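Local structure of 6-O-methylguanine DNA methyltransferase (Enterococcus faecalis, 2B6C) at residues Ala21-Gln26 with Lys101-Ser106. The protein is a predicted DNA alkylation repair enzyme of the AlkD-like family, which probably acts on alkylated bases in DNA, although its function is not established. Sequence-based numbering, arbitrary orientation.
Sequences AYMKHQ and KAWWDS
Met23 faces Trp103 where the end of helix 13-22 meets the start of helix 104-120; the CA atoms of Met23 and Trp103 are 8.0 Å apart. The first helix finishes in a Schellman motif, with Lys24 as the C-prime residue at positive phi and its N bonded to Ala21 O; Trp103 occupies the N-cap position of the second. No direct hydrogen bond joins the two segments. One water does: it donates to Tyr22 O and accepts from both indoles, 3.0 Å from Trp103 NE1 and 3.0 Å from Trp104 NE1, lying in the plane of each ring.

Next to this bridge, the selenomethionine Met23 reaches in between the two tryptophans, its SE near both rings. Its chain turns about CB-CG (chi2 -57°), which brings SE to the edge of Trp103, 3.7 Å from CD1, and obliquely against the five-membered ring of Trp104. Beyond the selenium, CE reaches Trp104 CZ2 and ends 3.6 Å from Asp105 CB. Asp105 itself is buried, its carboxylate taken by Arg69 in a salt bridge and by the hydroxyl of Tyr73, both on helix 69-81. Tyr22 meets the edge of the Trp104 ring, its CE1 3.7 Å from Trp104 CZ2, with the two side chains roughly perpendicular.

Gln26 covers one face of Trp103. Its NE2 stands 3.1 Å above the centre of the indole, the amide plane tilted 59° from the ring, and a nearly straight N-H bond to Met23 O (3.0 Å) fixes the amide's rotation. Phe174 packs edge-to-face with the same indole. The result is a pair of Met-aromatic contacts beside a water-bridged tryptophan pair, joining the N-terminal helix to a later helix of the all-helical, repeat-like fold of AlkD relatives.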
# COMPACT_ATOMS: atom_id res chain seq x y z
N ALA B 21 26.97 21.29 -0.27
CA ALA B 21 27.93 21.52 0.82
C ALA B 21 27.70 20.57 1.99
O ALA B 21 28.63 20.03 2.59
CB ALA B 21 27.85 23.02 1.28
N TYR B 22 26.42 20.32 2.27
CA TYR B 22 26.01 19.47 3.35
C TYR B 22 26.44 18.00 3.16
O TYR B 22 26.74 17.28 4.14
CB TYR B 22 24.50 19.63 3.47
CG TYR B 22 23.87 18.81 4.54
CD1 TYR B 22 23.02 17.75 4.21
CD2 TYR B 22 24.10 19.09 5.90
CE1 TYR B 22 22.40 16.99 5.20
CE2 TYR B 22 23.51 18.33 6.91
CZ TYR B 22 22.65 17.29 6.54
OH TYR B 22 22.04 16.52 7.50
N MSE B 23 26.51 17.56 1.89
CA MSE B 23 27.05 16.25 1.53
C MSE B 23 28.49 16.32 1.17
O MSE B 23 28.98 15.42 0.50
CB MSE B 23 26.28 15.62 0.36
CG MSE B 23 24.83 15.55 0.63
SE MSE B 23 24.39 14.52 2.29
CE MSE B 23 22.50 14.74 2.20
N LYS B 24 29.19 17.37 1.62
CA LYS B 24 30.64 17.54 1.43
C LYS B 24 31.07 17.62 -0.04
O LYS B 24 32.14 17.10 -0.40
CB LYS B 24 31.47 16.46 2.18
CG LYS B 24 31.10 16.21 3.65
CD LYS B 24 32.18 16.73 4.57
CE LYS B 24 31.98 16.16 5.95
NZ LYS B 24 33.24 15.86 6.69
N HIS B 25 30.26 18.29 -0.87
CA HIS B 25 30.64 18.66 -2.25
C HIS B 25 31.04 17.51 -3.13
O HIS B 25 31.89 17.66 -4.00
CB HIS B 25 31.83 19.66 -2.25
CG HIS B 25 31.54 20.92 -1.51
ND1 HIS B 25 30.71 21.91 -2.00
CD2 HIS B 25 31.95 21.34 -0.29
CE1 HIS B 25 30.65 22.90 -1.13
NE2 HIS B 25 31.39 22.58 -0.08
N GLN B 26 30.42 16.36 -2.95
CA GLN B 26 30.80 15.22 -3.78
C GLN B 26 29.68 14.79 -4.74
O GLN B 26 29.87 13.87 -5.49
CB GLN B 26 31.24 14.06 -2.91
CG GLN B 26 30.15 13.56 -1.99
CD GLN B 26 30.72 12.60 -0.98
OE1 GLN B 26 31.40 11.62 -1.33
NE2 GLN B 26 30.44 12.86 0.28
N LYS B 101 27.16 5.40 -6.10
CA LYS B 101 26.90 6.78 -5.71
C LYS B 101 26.57 6.84 -4.19
O LYS B 101 25.61 7.49 -3.78
CB LYS B 101 25.76 7.39 -6.56
CG LYS B 101 25.87 7.10 -8.05
CD LYS B 101 24.86 7.92 -8.82
CE LYS B 101 25.17 8.06 -10.30
NZ LYS B 101 24.35 9.17 -10.86
N ALA B 102 27.37 6.15 -3.40
CA ALA B 102 27.06 5.89 -2.01
C ALA B 102 27.51 6.98 -1.07
O ALA B 102 28.68 7.42 -1.11
CB ALA B 102 27.67 4.55 -1.57
N TRP B 103 26.58 7.37 -0.20
CA TRP B 103 26.89 8.24 0.93
C TRP B 103 25.74 7.96 1.91
O TRP B 103 24.84 7.21 1.56
CB TRP B 103 26.91 9.72 0.48
CG TRP B 103 27.48 10.69 1.49
CD1 TRP B 103 26.84 11.76 2.05
CD2 TRP B 103 28.81 10.68 2.04
NE1 TRP B 103 27.70 12.43 2.91
CE2 TRP B 103 28.91 11.80 2.90
CE3 TRP B 103 29.94 9.86 1.85
CZ2 TRP B 103 30.08 12.10 3.60
CZ3 TRP B 103 31.12 10.17 2.55
CH2 TRP B 103 31.17 11.27 3.42
N TRP B 104 25.72 8.56 3.10
CA TRP B 104 24.72 8.10 4.08
C TRP B 104 23.28 8.38 3.59
O TRP B 104 22.34 7.69 3.96
CB TRP B 104 24.98 8.73 5.46
CG TRP B 104 24.85 10.25 5.47
CD1 TRP B 104 25.87 11.17 5.39
CD2 TRP B 104 23.64 11.01 5.55
NE1 TRP B 104 25.37 12.45 5.41
CE2 TRP B 104 24.00 12.39 5.51
CE3 TRP B 104 22.27 10.67 5.69
CZ2 TRP B 104 23.06 13.41 5.59
CZ3 TRP B 104 21.33 11.70 5.73
CH2 TRP B 104 21.73 13.06 5.69
N ASP B 105 23.11 9.40 2.75
CA ASP B 105 21.80 9.80 2.30
C ASP B 105 21.14 8.73 1.39
O ASP B 105 19.97 8.36 1.61
CB ASP B 105 21.82 11.21 1.65
CG ASP B 105 22.75 11.31 0.44
OD1 ASP B 105 23.75 10.58 0.36
OD2 ASP B 105 22.48 12.14 -0.47
N SER B 106 21.88 8.23 0.40
CA SER B 106 21.35 7.15 -0.46
C SER B 106 21.32 5.77 0.21
O SER B 106 20.40 5.01 0.00
CB SER B 106 22.11 7.04 -1.80
OG SER B 106 23.44 6.58 -1.59
O HOH W 1 27.21 14.73 4.75